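Side-chain contacts in adhesin LabA (PDB 6GMM), which serves Helicobacter pylori as an outer-surface adhesin and lectin, probably attaching the bacterium to LacdiNAc-bearing glycans of the gastric mucosa: residues A61-L66 with K143-S148; N67-L72 with E193-I198; Y138-K143 with I182-N187; D321-C326 with A352-T357. All coordinates share one frame; numbering follows the deposited sequence.

Contact 1: residues A61-L66 with K143-S148; sequences AVLLAL and KAFGSS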
loop_
_atom_site.group_PDB
_atom_site.type_symbol
_atom_site.label_atom_id
_atom_site.label_comp_id
_atom_site.label_asym_id
_atom_site.label_seq_id
_atom_site.Cartn_x
_atom_site.Cartn_y
_atom_site.Cartn_z
ATOM N N ALA A 61 1.233 2.410 6.417
ATOM C CA ALA A 61 0.418 2.878 5.267
ATOM C C ALA A 61 -0.976 3.263 5.700
ATOM O O ALA A 61 -1.482 4.307 5.273
ATOM C CB ALA A 61 0.366 1.839 4.151
ATOM N N VAL A 62 -1.579 2.436 6.584
ATOM C CA VAL A 62 -2.904 2.640 7.161
ATOM C C VAL A 62 -2.865 3.951 7.893
ATOM O O VAL A 62 -3.623 4.849 7.543
ATOM C CB VAL A 62 -3.296 1.487 8.120
ATOM C CG1 VAL A 62 -4.624 1.778 8.833
ATOM C CG2 VAL A 62 -3.359 0.157 7.390
ATOM N N LEU A 63 -1.942 4.084 8.872
ATOM C CA LEU A 63 -1.765 5.296 9.678
ATOM C C LEU A 63 -1.748 6.584 8.851
ATOM O O LEU A 63 -2.449 7.529 9.200
ATOM C CB LEU A 63 -0.474 5.172 10.504
ATOM C CG LEU A 63 -0.671 4.916 12.006
ATOM C CD1 LEU A 63 -1.548 3.677 12.265
ATOM C CD2 LEU A 63 0.687 4.784 12.717
ATOM N N LEU A 64 -1.002 6.622 7.744
ATOM C CA LEU A 64 -0.976 7.850 6.934
ATOM C C LEU A 64 -2.298 8.112 6.289
ATOM O O LEU A 64 -2.702 9.254 6.273
ATOM C CB LEU A 64 0.145 7.824 5.867
ATOM C CG LEU A 64 0.439 9.164 5.146
ATOM C CD1 LEU A 64 0.745 10.261 6.119
ATOM C CD2 LEU A 64 1.574 8.998 4.110
ATOM N N ALA A 65 -2.988 7.087 5.773
ATOM C CA ALA A 65 -4.314 7.299 5.174
ATOM C C ALA A 65 -5.268 7.870 6.212
ATOM O O ALA A 65 -5.966 8.830 5.897
ATOM C CB ALA A 65 -4.874 5.997 4.599
ATOM N N LEU A 66 -5.237 7.360 7.470
ATOM C CA LEU A 66 -6.155 7.850 8.529
ATOM C C LEU A 66 -5.855 9.298 8.946
ATOM O O LEU A 66 -6.744 10.159 8.878
ATOM C CB LEU A 66 -6.164 6.897 9.744
ATOM C CG LEU A 66 -6.500 5.428 9.470
ATOM C CD1 LEU A 66 -6.382 4.609 10.720
ATOM C CD2 LEU A 66 -7.886 5.255 8.840
ATOM N N LYS A 143 -11.245 8.117 18.464
ATOM C CA LYS A 143 -11.307 7.156 19.591
ATOM C C LYS A 143 -10.453 5.923 19.333
ATOM O O LYS A 143 -9.882 5.371 20.273
ATOM C CB LYS A 143 -12.750 6.762 19.976
ATOM C CG LYS A 143 -13.669 7.944 20.339
ATOM C CD LYS A 143 -13.385 8.590 21.703
ATOM C CE LYS A 143 -14.272 9.790 21.989
ATOM N NZ LYS A 143 -13.979 10.959 21.105
ATOM N N ALA A 144 -10.333 5.496 18.065
ATOM C CA ALA A 144 -9.510 4.322 17.754
ATOM C C ALA A 144 -8.029 4.556 18.021
ATOM O O ALA A 144 -7.322 3.609 18.395
ATOM C CB ALA A 144 -9.709 3.912 16.324
ATOM N N PHE A 145 -7.548 5.796 17.811
ATOM C CA PHE A 145 -6.142 6.143 18.050
ATOM C C PHE A 145 -5.883 6.262 19.544
ATOM O O PHE A 145 -4.768 6.034 19.975
ATOM C CB PHE A 145 -5.788 7.483 17.374
ATOM C CG PHE A 145 -5.253 7.370 15.968
ATOM C CD1 PHE A 145 -6.117 7.213 14.887
ATOM C CD2 PHE A 145 -3.894 7.504 15.710
ATOM C CE1 PHE A 145 -5.627 7.180 13.579
ATOM C CE2 PHE A 145 -3.417 7.509 14.402
ATOM C CZ PHE A 145 -4.281 7.310 13.349
ATOM N N GLY A 146 -6.897 6.665 20.309
ATOM C CA GLY A 146 -6.791 6.833 21.760
ATOM C C GLY A 146 -5.980 8.042 22.188
ATOM O O GLY A 146 -5.487 8.805 21.342
ATOM N N SER A 147 -5.831 8.228 23.510
ATOM C CA SER A 147 -5.107 9.384 24.053
ATOM C C SER A 147 -3.630 9.401 23.646
ATOM O O SER A 147 -3.101 10.466 23.344
ATOM C CB SER A 147 -5.292 9.497 25.568
ATOM O OG SER A 147 -4.137 9.178 26.328
ATOM N N SER A 148 -3.004 8.224 23.585
ATOM C CA SER A 148 -1.600 8.022 23.222
ATOM C C SER A 148 -1.334 8.123 21.706
ATOM O O SER A 148 -0.174 8.267 21.274
ATOM C CB SER A 148 -1.150 6.651 23.716
ATOM O OG SER A 148 -1.904 5.629 23.081
#

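Contact 2: residues N67-L72 with E193-I198; sequences NAAAGL and EQASTI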
loop_
_atom_site.group_PDB
_atom_site.type_symbol
_atom_site.label_atom_id
_atom_site.label_comp_id
_atom_site.label_asym_id
_atom_site.label_seq_id
_atom_site.Cartn_x
_atom_site.Cartn_y
_atom_site.Cartn_z
ATOM N N ASN A 67 -4.595 9.578 9.323
ATOM C CA ASN A 67 -4.137 10.918 9.687
ATOM C C ASN A 67 -4.385 11.876 8.534
ATOM O O ASN A 67 -4.754 13.022 8.759
ATOM C CB ASN A 67 -2.654 10.900 10.019
ATOM C CG ASN A 67 -2.338 10.251 11.343
ATOM O OD1 ASN A 67 -3.053 10.414 12.334
ATOM N ND2 ASN A 67 -1.252 9.502 11.396
ATOM N N ALA A 68 -4.201 11.435 7.300
ATOM C CA ALA A 68 -4.464 12.375 6.210
ATOM C C ALA A 68 -5.966 12.630 6.015
ATOM O O ALA A 68 -6.336 13.759 5.685
ATOM C CB ALA A 68 -3.786 11.936 4.923
ATOM N N ALA A 69 -6.841 11.636 6.305
ATOM C CA ALA A 69 -8.285 11.893 6.156
ATOM C C ALA A 69 -8.793 12.806 7.280
ATOM O O ALA A 69 -9.474 13.792 6.998
ATOM C CB ALA A 69 -9.071 10.604 6.109
ATOM N N ALA A 70 -8.400 12.517 8.546
ATOM C CA ALA A 70 -8.758 13.315 9.715
ATOM C C ALA A 70 -8.144 14.717 9.608
ATOM O O ALA A 70 -8.807 15.702 9.918
ATOM C CB ALA A 70 -8.297 12.627 10.995
ATOM N N GLY A 71 -6.902 14.793 9.173
ATOM C CA GLY A 71 -6.185 16.054 9.007
ATOM C C GLY A 71 -6.845 17.009 8.021
ATOM O O GLY A 71 -6.904 18.205 8.303
ATOM N N LEU A 72 -7.349 16.507 6.849
ATOM C CA LEU A 72 -8.011 17.397 5.878
ATOM C C LEU A 72 -9.216 18.032 6.576
ATOM O O LEU A 72 -9.317 19.252 6.610
ATOM C CB LEU A 72 -8.425 16.710 4.558
ATOM C CG LEU A 72 -9.004 17.632 3.434
ATOM C CD1 LEU A 72 -7.920 18.483 2.790
ATOM C CD2 LEU A 72 -9.697 16.817 2.331
ATOM N N GLU A 193 -12.780 2.656 6.266
ATOM C CA GLU A 193 -14.131 2.959 5.817
ATOM C C GLU A 193 -14.540 4.338 6.377
ATOM O O GLU A 193 -15.099 5.171 5.639
ATOM C CB GLU A 193 -15.123 1.853 6.236
ATOM C CG GLU A 193 -16.593 2.194 5.974
ATOM C CD GLU A 193 -16.968 2.565 4.545
ATOM O OE1 GLU A 193 -16.511 1.871 3.605
ATOM O OE2 GLU A 193 -17.729 3.544 4.366
ATOM N N GLN A 194 -14.196 4.589 7.678
ATOM C CA GLN A 194 -14.466 5.850 8.366
ATOM C C GLN A 194 -13.761 6.960 7.606
ATOM O O GLN A 194 -14.374 7.983 7.311
ATOM C CB GLN A 194 -13.967 5.824 9.827
ATOM C CG GLN A 194 -14.711 4.900 10.793
ATOM C CD GLN A 194 -16.135 4.630 10.393
ATOM O OE1 GLN A 194 -16.981 5.532 10.300
ATOM N NE2 GLN A 194 -16.417 3.372 10.133
ATOM N N ALA A 195 -12.502 6.720 7.217
ATOM C CA ALA A 195 -11.693 7.683 6.475
ATOM C C ALA A 195 -12.358 7.962 5.125
ATOM O O ALA A 195 -12.314 9.095 4.660
ATOM C CB ALA A 195 -10.302 7.119 6.259
ATOM N N SER A 196 -12.977 6.931 4.496
ATOM C CA SER A 196 -13.615 7.108 3.184
ATOM C C SER A 196 -14.877 7.906 3.298
ATOM O O SER A 196 -15.162 8.711 2.419
ATOM C CB SER A 196 -13.879 5.772 2.501
ATOM O OG SER A 196 -14.327 5.989 1.173
ATOM N N THR A 197 -15.626 7.724 4.409
ATOM C CA THR A 197 -16.848 8.462 4.686
ATOM C C THR A 197 -16.551 9.950 4.765
ATOM O O THR A 197 -17.311 10.743 4.190
ATOM C CB THR A 197 -17.516 7.940 5.955
ATOM O OG1 THR A 197 -17.971 6.612 5.705
ATOM C CG2 THR A 197 -18.708 8.815 6.398
ATOM N N ILE A 198 -15.487 10.341 5.490
ATOM C CA ILE A 198 -15.089 11.747 5.606
ATOM C C ILE A 198 -14.931 12.380 4.215
ATOM O O ILE A 198 -15.679 13.273 3.898
ATOM C CB ILE A 198 -13.788 11.913 6.431
ATOM C CG1 ILE A 198 -14.003 11.535 7.922
ATOM C CG2 ILE A 198 -13.227 13.346 6.268
ATOM C CD1 ILE A 198 -12.717 11.472 8.729
#

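Contact 3: residues Y138-K143 with I182-N187; sequences YQIIQK and IVTKNN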
loop_
_atom_site.group_PDB
_atom_site.type_symbol
_atom_site.label_atom_id
_atom_site.label_comp_id
_atom_site.label_asym_id
_atom_site.label_seq_id
_atom_site.Cartn_x
_atom_site.Cartn_y
_atom_site.Cartn_z
ATOM N N TYR A 138 -15.220 10.795 11.892
ATOM C CA TYR A 138 -14.088 11.461 12.539
ATOM C C TYR A 138 -13.926 11.003 14.004
ATOM O O TYR A 138 -12.811 10.718 14.445
ATOM C CB TYR A 138 -14.265 12.993 12.446
ATOM C CG TYR A 138 -13.257 13.800 13.237
ATOM C CD1 TYR A 138 -12.012 14.116 12.704
ATOM C CD2 TYR A 138 -13.565 14.286 14.503
ATOM C CE1 TYR A 138 -11.108 14.914 13.404
ATOM C CE2 TYR A 138 -12.652 15.048 15.228
ATOM C CZ TYR A 138 -11.433 15.377 14.665
ATOM O OH TYR A 138 -10.551 16.142 15.376
ATOM N N GLN A 139 -15.046 10.917 14.738
ATOM C CA GLN A 139 -15.026 10.522 16.147
ATOM C C GLN A 139 -14.558 9.110 16.331
ATOM O O GLN A 139 -13.826 8.866 17.282
ATOM C CB GLN A 139 -16.365 10.775 16.876
ATOM C CG GLN A 139 -16.838 12.223 16.921
ATOM C CD GLN A 139 -15.912 13.204 17.587
ATOM O OE1 GLN A 139 -15.159 12.872 18.518
ATOM N NE2 GLN A 139 -15.988 14.455 17.139
ATOM N N ILE A 140 -14.914 8.185 15.401
ATOM C CA ILE A 140 -14.455 6.782 15.472
ATOM C C ILE A 140 -12.944 6.711 15.276
ATOM O O ILE A 140 -12.263 5.993 16.015
ATOM C CB ILE A 140 -15.244 5.812 14.540
ATOM C CG1 ILE A 140 -16.711 5.664 15.043
ATOM C CG2 ILE A 140 -14.560 4.449 14.502
ATOM C CD1 ILE A 140 -17.789 5.001 14.052
ATOM N N ILE A 141 -12.423 7.448 14.270
ATOM C CA ILE A 141 -10.992 7.519 13.994
ATOM C C ILE A 141 -10.253 8.019 15.223
ATOM O O ILE A 141 -9.307 7.374 15.659
ATOM C CB ILE A 141 -10.670 8.372 12.737
ATOM C CG1 ILE A 141 -11.260 7.701 11.469
ATOM C CG2 ILE A 141 -9.139 8.569 12.606
ATOM C CD1 ILE A 141 -11.207 8.506 10.205
ATOM N N GLN A 142 -10.703 9.151 15.796
ATOM C CA GLN A 142 -10.080 9.744 16.974
ATOM C C GLN A 142 -10.097 8.805 18.176
ATOM O O GLN A 142 -9.055 8.658 18.808
ATOM C CB GLN A 142 -10.692 11.121 17.296
ATOM C CG GLN A 142 -10.108 12.219 16.408
ATOM C CD GLN A 142 -8.665 12.603 16.713
ATOM O OE1 GLN A 142 -7.940 11.992 17.510
ATOM N NE2 GLN A 142 -8.218 13.653 16.082
ATOM N N LYS A 143 -11.245 8.117 18.464
ATOM C CA LYS A 143 -11.307 7.156 19.591
ATOM C C LYS A 143 -10.453 5.923 19.333
ATOM O O LYS A 143 -9.882 5.371 20.273
ATOM C CB LYS A 143 -12.750 6.762 19.976
ATOM C CG LYS A 143 -13.669 7.944 20.339
ATOM C CD LYS A 143 -13.385 8.590 21.703
ATOM C CE LYS A 143 -14.272 9.790 21.989
ATOM N NZ LYS A 143 -13.979 10.959 21.105
ATOM N N ILE A 182 -21.725 3.866 20.141
ATOM C CA ILE A 182 -21.099 3.155 19.032
ATOM C C ILE A 182 -20.443 1.879 19.526
ATOM O O ILE A 182 -19.689 1.896 20.504
ATOM C CB ILE A 182 -20.109 4.073 18.273
ATOM C CG1 ILE A 182 -20.839 5.275 17.640
ATOM C CG2 ILE A 182 -19.293 3.321 17.230
ATOM C CD1 ILE A 182 -20.383 6.532 18.158
ATOM N N VAL A 183 -20.780 0.762 18.866
ATOM C CA VAL A 183 -20.187 -0.554 19.121
ATOM C C VAL A 183 -19.673 -1.041 17.784
ATOM O O VAL A 183 -20.469 -1.327 16.889
ATOM C CB VAL A 183 -21.127 -1.578 19.803
ATOM C CG1 VAL A 183 -20.339 -2.800 20.241
ATOM C CG2 VAL A 183 -21.854 -0.959 20.998
ATOM N N THR A 184 -18.338 -1.032 17.616
ATOM C CA THR A 184 -17.648 -1.461 16.390
ATOM C C THR A 184 -16.276 -2.078 16.722
ATOM O O THR A 184 -16.011 -2.362 17.898
ATOM C CB THR A 184 -17.588 -0.302 15.352
ATOM O OG1 THR A 184 -17.127 -0.840 14.108
ATOM C CG2 THR A 184 -16.691 0.860 15.795
ATOM N N LYS A 185 -15.430 -2.344 15.690
ATOM C CA LYS A 185 -14.096 -2.918 15.887
ATOM C C LYS A 185 -13.013 -1.860 15.644
ATOM O O LYS A 185 -13.154 -0.998 14.759
ATOM C CB LYS A 185 -13.846 -4.162 14.987
ATOM C CG LYS A 185 -14.831 -5.336 15.112
ATOM C CD LYS A 185 -14.710 -6.101 16.424
ATOM C CE LYS A 185 -15.730 -7.207 16.527
ATOM N NZ LYS A 185 -15.864 -7.697 17.929
ATOM N N ASN A 186 -11.939 -1.918 16.450
ATOM C CA ASN A 186 -10.767 -1.069 16.294
ATOM C C ASN A 186 -9.890 -1.905 15.390
ATOM O O ASN A 186 -9.048 -2.691 15.858
ATOM C CB ASN A 186 -10.040 -0.785 17.620
ATOM C CG ASN A 186 -8.942 0.255 17.469
ATOM O OD1 ASN A 186 -8.550 0.612 16.352
ATOM N ND2 ASN A 186 -8.438 0.802 18.584
ATOM N N ASN A 187 -10.170 -1.824 14.087
ATOM C CA ASN A 187 -9.428 -2.585 13.091
ATOM C C ASN A 187 -9.330 -1.734 11.858
ATOM O O ASN A 187 -10.157 -0.835 11.681
ATOM C CB ASN A 187 -10.040 -3.969 12.862
ATOM C CG ASN A 187 -11.229 -4.068 11.929
ATOM O OD1 ASN A 187 -11.374 -3.338 10.942
ATOM N ND2 ASN A 187 -12.044 -5.083 12.148
#

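Contact 4: residues D321-C326 with A352-T357; sequences DSLGVC and AYVGET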
loop_
_atom_site.group_PDB
_atom_site.type_symbol
_atom_site.label_atom_id
_atom_site.label_comp_id
_atom_site.label_asym_id
_atom_site.label_seq_id
_atom_site.Cartn_x
_atom_site.Cartn_y
_atom_site.Cartn_z
ATOM N N ASP A 321 3.273 24.007 6.279
ATOM C CA ASP A 321 2.781 25.321 6.699
ATOM C C ASP A 321 1.247 25.464 6.834
ATOM O O ASP A 321 0.746 26.568 6.989
ATOM C CB ASP A 321 3.350 26.411 5.788
ATOM C CG ASP A 321 4.859 26.476 5.810
ATOM O OD1 ASP A 321 5.441 26.392 6.912
ATOM O OD2 ASP A 321 5.457 26.614 4.728
ATOM N N SER A 322 0.522 24.352 6.844
ATOM C CA SER A 322 -0.910 24.359 7.095
ATOM C C SER A 322 -1.258 23.193 7.994
ATOM O O SER A 322 -1.736 23.442 9.090
ATOM C CB SER A 322 -1.727 24.366 5.805
ATOM O OG SER A 322 -1.700 25.644 5.188
ATOM N N LEU A 323 -0.956 21.928 7.589
ATOM C CA LEU A 323 -1.295 20.768 8.419
ATOM C C LEU A 323 -0.509 20.718 9.727
ATOM O O LEU A 323 -1.077 20.456 10.777
ATOM C CB LEU A 323 -1.169 19.440 7.644
ATOM C CG LEU A 323 -2.070 19.285 6.414
ATOM C CD1 LEU A 323 -1.610 18.123 5.543
ATOM C CD2 LEU A 323 -3.515 19.109 6.815
ATOM N N GLY A 324 0.778 21.003 9.658
ATOM C CA GLY A 324 1.646 20.952 10.823
ATOM C C GLY A 324 1.480 22.135 11.742
ATOM O O GLY A 324 2.048 22.138 12.834
ATOM N N VAL A 325 0.711 23.159 11.288
ATOM C CA VAL A 325 0.438 24.431 11.977
ATOM C C VAL A 325 -1.119 24.631 12.135
ATOM O O VAL A 325 -1.585 25.732 12.404
ATOM C CB VAL A 325 1.175 25.591 11.217
ATOM C CG1 VAL A 325 1.012 26.932 11.913
ATOM C CG2 VAL A 325 2.657 25.298 11.069
ATOM N N CYS A 326 -1.908 23.539 12.031
ATOM C CA CYS A 326 -3.377 23.543 12.151
ATOM C C CYS A 326 -3.858 24.085 13.492
ATOM O O CYS A 326 -3.073 24.233 14.428
ATOM C CB CYS A 326 -3.920 22.139 11.923
ATOM S SG CYS A 326 -3.392 20.953 13.192
ATOM N N ALA A 352 -1.666 17.082 13.139
ATOM C CA ALA A 352 -0.515 17.230 14.039
ATOM C C ALA A 352 0.558 16.163 13.770
ATOM O O ALA A 352 1.742 16.375 14.073
ATOM C CB ALA A 352 -0.982 17.097 15.472
ATOM N N TYR A 353 0.130 14.991 13.271
ATOM C CA TYR A 353 1.011 13.841 13.060
ATOM C C TYR A 353 1.073 13.355 11.618
ATOM O O TYR A 353 1.524 12.247 11.396
ATOM C CB TYR A 353 0.587 12.698 14.021
ATOM C CG TYR A 353 0.629 13.136 15.469
ATOM C CD1 TYR A 353 1.839 13.227 16.155
ATOM C CD2 TYR A 353 -0.525 13.521 16.132
ATOM C CE1 TYR A 353 1.893 13.681 17.472
ATOM C CE2 TYR A 353 -0.482 14.003 17.443
ATOM C CZ TYR A 353 0.733 14.082 18.108
ATOM O OH TYR A 353 0.803 14.520 19.407
ATOM N N VAL A 354 0.640 14.164 10.633
ATOM C CA VAL A 354 0.681 13.740 9.223
ATOM C C VAL A 354 2.130 13.669 8.721
ATOM O O VAL A 354 2.539 12.644 8.165
ATOM C CB VAL A 354 -0.242 14.620 8.336
ATOM C CG1 VAL A 354 0.089 14.492 6.857
ATOM C CG2 VAL A 354 -1.712 14.287 8.576
ATOM N N GLY A 355 2.885 14.739 8.974
ATOM C CA GLY A 355 4.286 14.897 8.587
ATOM C C GLY A 355 5.245 13.829 9.081
ATOM O O GLY A 355 6.090 13.357 8.317
ATOM N N GLU A 356 5.136 13.452 10.362
ATOM C CA GLU A 356 5.974 12.416 10.953
ATOM C C GLU A 356 5.541 11.021 10.475
ATOM O O GLU A 356 6.387 10.137 10.356
ATOM C CB GLU A 356 6.018 12.508 12.495
ATOM C CG GLU A 356 4.696 12.232 13.206
ATOM C CD GLU A 356 4.791 11.890 14.682
ATOM O OE1 GLU A 356 4.598 10.698 15.024
ATOM O OE2 GLU A 356 5.023 12.813 15.499
ATOM N N THR A 357 4.236 10.824 10.176
ATOM C CA THR A 357 3.783 9.513 9.708
ATOM C C THR A 357 4.348 9.202 8.305
ATOM O O THR A 357 4.813 8.075 8.100
ATOM C CB THR A 357 2.267 9.361 9.827
ATOM O OG1 THR A 357 1.900 9.585 11.197
ATOM C CG2 THR A 357 1.782 7.969 9.382
HETATM O O HOH W 1 2.947 19.343 13.819
#

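Contact 1: residues A61-L66 with K143-S148
With chi1 at -55°, Leu66 sets CG anti to its carbonyl carbon and beside the backbone N, while a chi1 of -91° in Phe145, off the usual staggered positions, carries the benzyl group out from the end of its helix toward Leu66 and Leu63. The meeting is at the rim of the ring: Leu66 CB lies near the ring plane, 3.9 Å from Phe145 CE1, and the branch tip CD1 of Leu66 comes equally near that carbon. CB also approaches CZ of the phenylalanine, so two neighbouring rim carbons rest on one leucine. Leu63 adds a looser, oblique contact, its branch carbon CG standing 4.5 Å from Phe145 CE2. Phenylalanine suits this place because the backbones are well apart, Leu63 CA and Phe145 CA being 9.5 Å from each other, and a long flat group can bridge that distance without any polar atom. Just beyond it Gly146 leaves the helix with positive phi, a conformation glycine adopts readily. Ile152 touches both Leu66 and Phe145, Arg335 and Ala349 also pack on the ring, and helix 57-76 is flanked here by helix 188-205 through Leu191 and by helix 354-366 through Thr357.

Contact 2: residues N67-L72 with E193-I198
Ala69 and Ala195 meet methyl to methyl, CB to CB at 3.7 Å, where helices 57-76 and 188-205 come close; their CA atoms are 5.4 Å apart. Alanine, with one methyl and no further branch, lets the two backbones come this close with CB touching CB. Ala69 CB also lies 3.9 Å from the carbonyl O of Ala195, so the methyl packs against backbone as well as side chain.

One turn further on, Ile198 can be followed outward. Its CB divides the chain into two branches. CG2, anti to the backbone N, reaches the other helix at Ala69 O, 3.8 Å away, a van der Waals contact with a carbonyl. CG1 runs anti to the carbonyl carbon (chi1 -67°) and, with chi2 extended, carries CD1 to within 4.4 Å of Ala70 N. The same CD1 packs on Ile141 of helix 128-145, so a beta-branched residue serves two helices at once. Ile249 of helix 239-264 packs on Ala195, and Ile199, next after Ile198 on helix 188-205, packs on Ala69.

The two short helical segments run broadly parallel, with axes 9.2 Å apart at closest approach and inclined by 32°. Small residues at the near point and a branched aliphatic beside them are characteristic of close packing within a helical bundle, here the buried interior of the mainly helical adhesin exodomain.

Contact 3: residues Y138-K143 with I182-N187
Ile182 has an uncommon chi2 of 118°, away from the staggered positions, yet the atom it brings to the helix is CG2, a methyl whose place depends on chi1 alone. That methyl lies 3.9 Å from Ile140 CD1 and 4.1 Å from Ile140 CG1, touching the outer branch of the helical isoleucine along two successive carbons. Ile140 holds CG1 beside its backbone N and anti to the carbonyl carbon (chi1 -68°), with CD1 extended beyond it toward the strand. Its second branch, CG2, is directed to another strand residue and comes 4.4 Å from Thr184 CG2, a looser contact.

Ile182 and Thr184 are two apart on strand 181-185, so both direct their CB toward the helix, whereas Val183 between them is exposed. The strand belongs to a two-stranded antiparallel hairpin with 161-165, which lies against helix 128-145, and Phe164 of the partner strand packs on both isoleucines. Beta-branched residues are well suited to an extended strand, and threonine can present its methyl to the helix from a partly exposed position.

Beyond the strand, Asn186 centres an inverse gamma turn and its ND2 bonds to Ala144 O near the end of helix 128-145. Asn187 then caps the start of helix 188-205: its OD1 accepts from Val190 N, and its ND2 donates to Thr158 O.

Contact 4: residues D321-C326 with A352-T357
Apolar packing across this contact is carried by Leu323 and Val354, whose methyls CD1 and CG1 approach to 4.2 Å. Leucine is long enough to reach across from the turn at 323-326, while the shorter valine lies in the first turn of helix 354-366; Val75 and Asn67 of helix 57-76 pack against them respectively.

The covalent tie lies alongside. Cys326 forms a disulfide with Cys351, the residue before Ala352, and its SG passes 4.2 Å from Ala352 N. Ala352, small and with its CB pointing away, brings its backbone close to the turn.

Polar contact between the two segments runs through a water. The molecule donates to Gly324 O at 3.1 Å and to Ala352 O at 3.2 Å, joining two backbone carbonyls. Within the second segment, Thr357 OG1 donates to Tyr353 O at 2.7 Å, nearly in line with the carbonyl (165°), and Thr357 N donates to the same oxygen. Threonine thus adds a side-chain bond to the first helical turn.

Together these interactions suggest that the turn is held near the start of helix 354-366 mainly by the disulfide to Cys351, with the aliphatic pair and the water adding to it.

Contacts 1 and 2 share helix 57-76 and have centres 10 Å apart; Phe145 of the first touches Asn67 of the second. Contact 3 shares Lys143 and helix 128-145 with contact 1, and strand 181-185 leads directly into helix 188-205 of contact 2. Along the chain the segments of contact 1 alternate with those of contacts 2 and 3, contact 3 is nested within the loop closed by contact 2, and contact 4 follows them all. Contact 4 still reaches back, Thr357 packing on Leu63 and Leu64 and Leu323 on Gly71, though it does not touch contact 3, whose centre is 22 Å away. Helix 57-76 thus packs against segments from both halves of the chain.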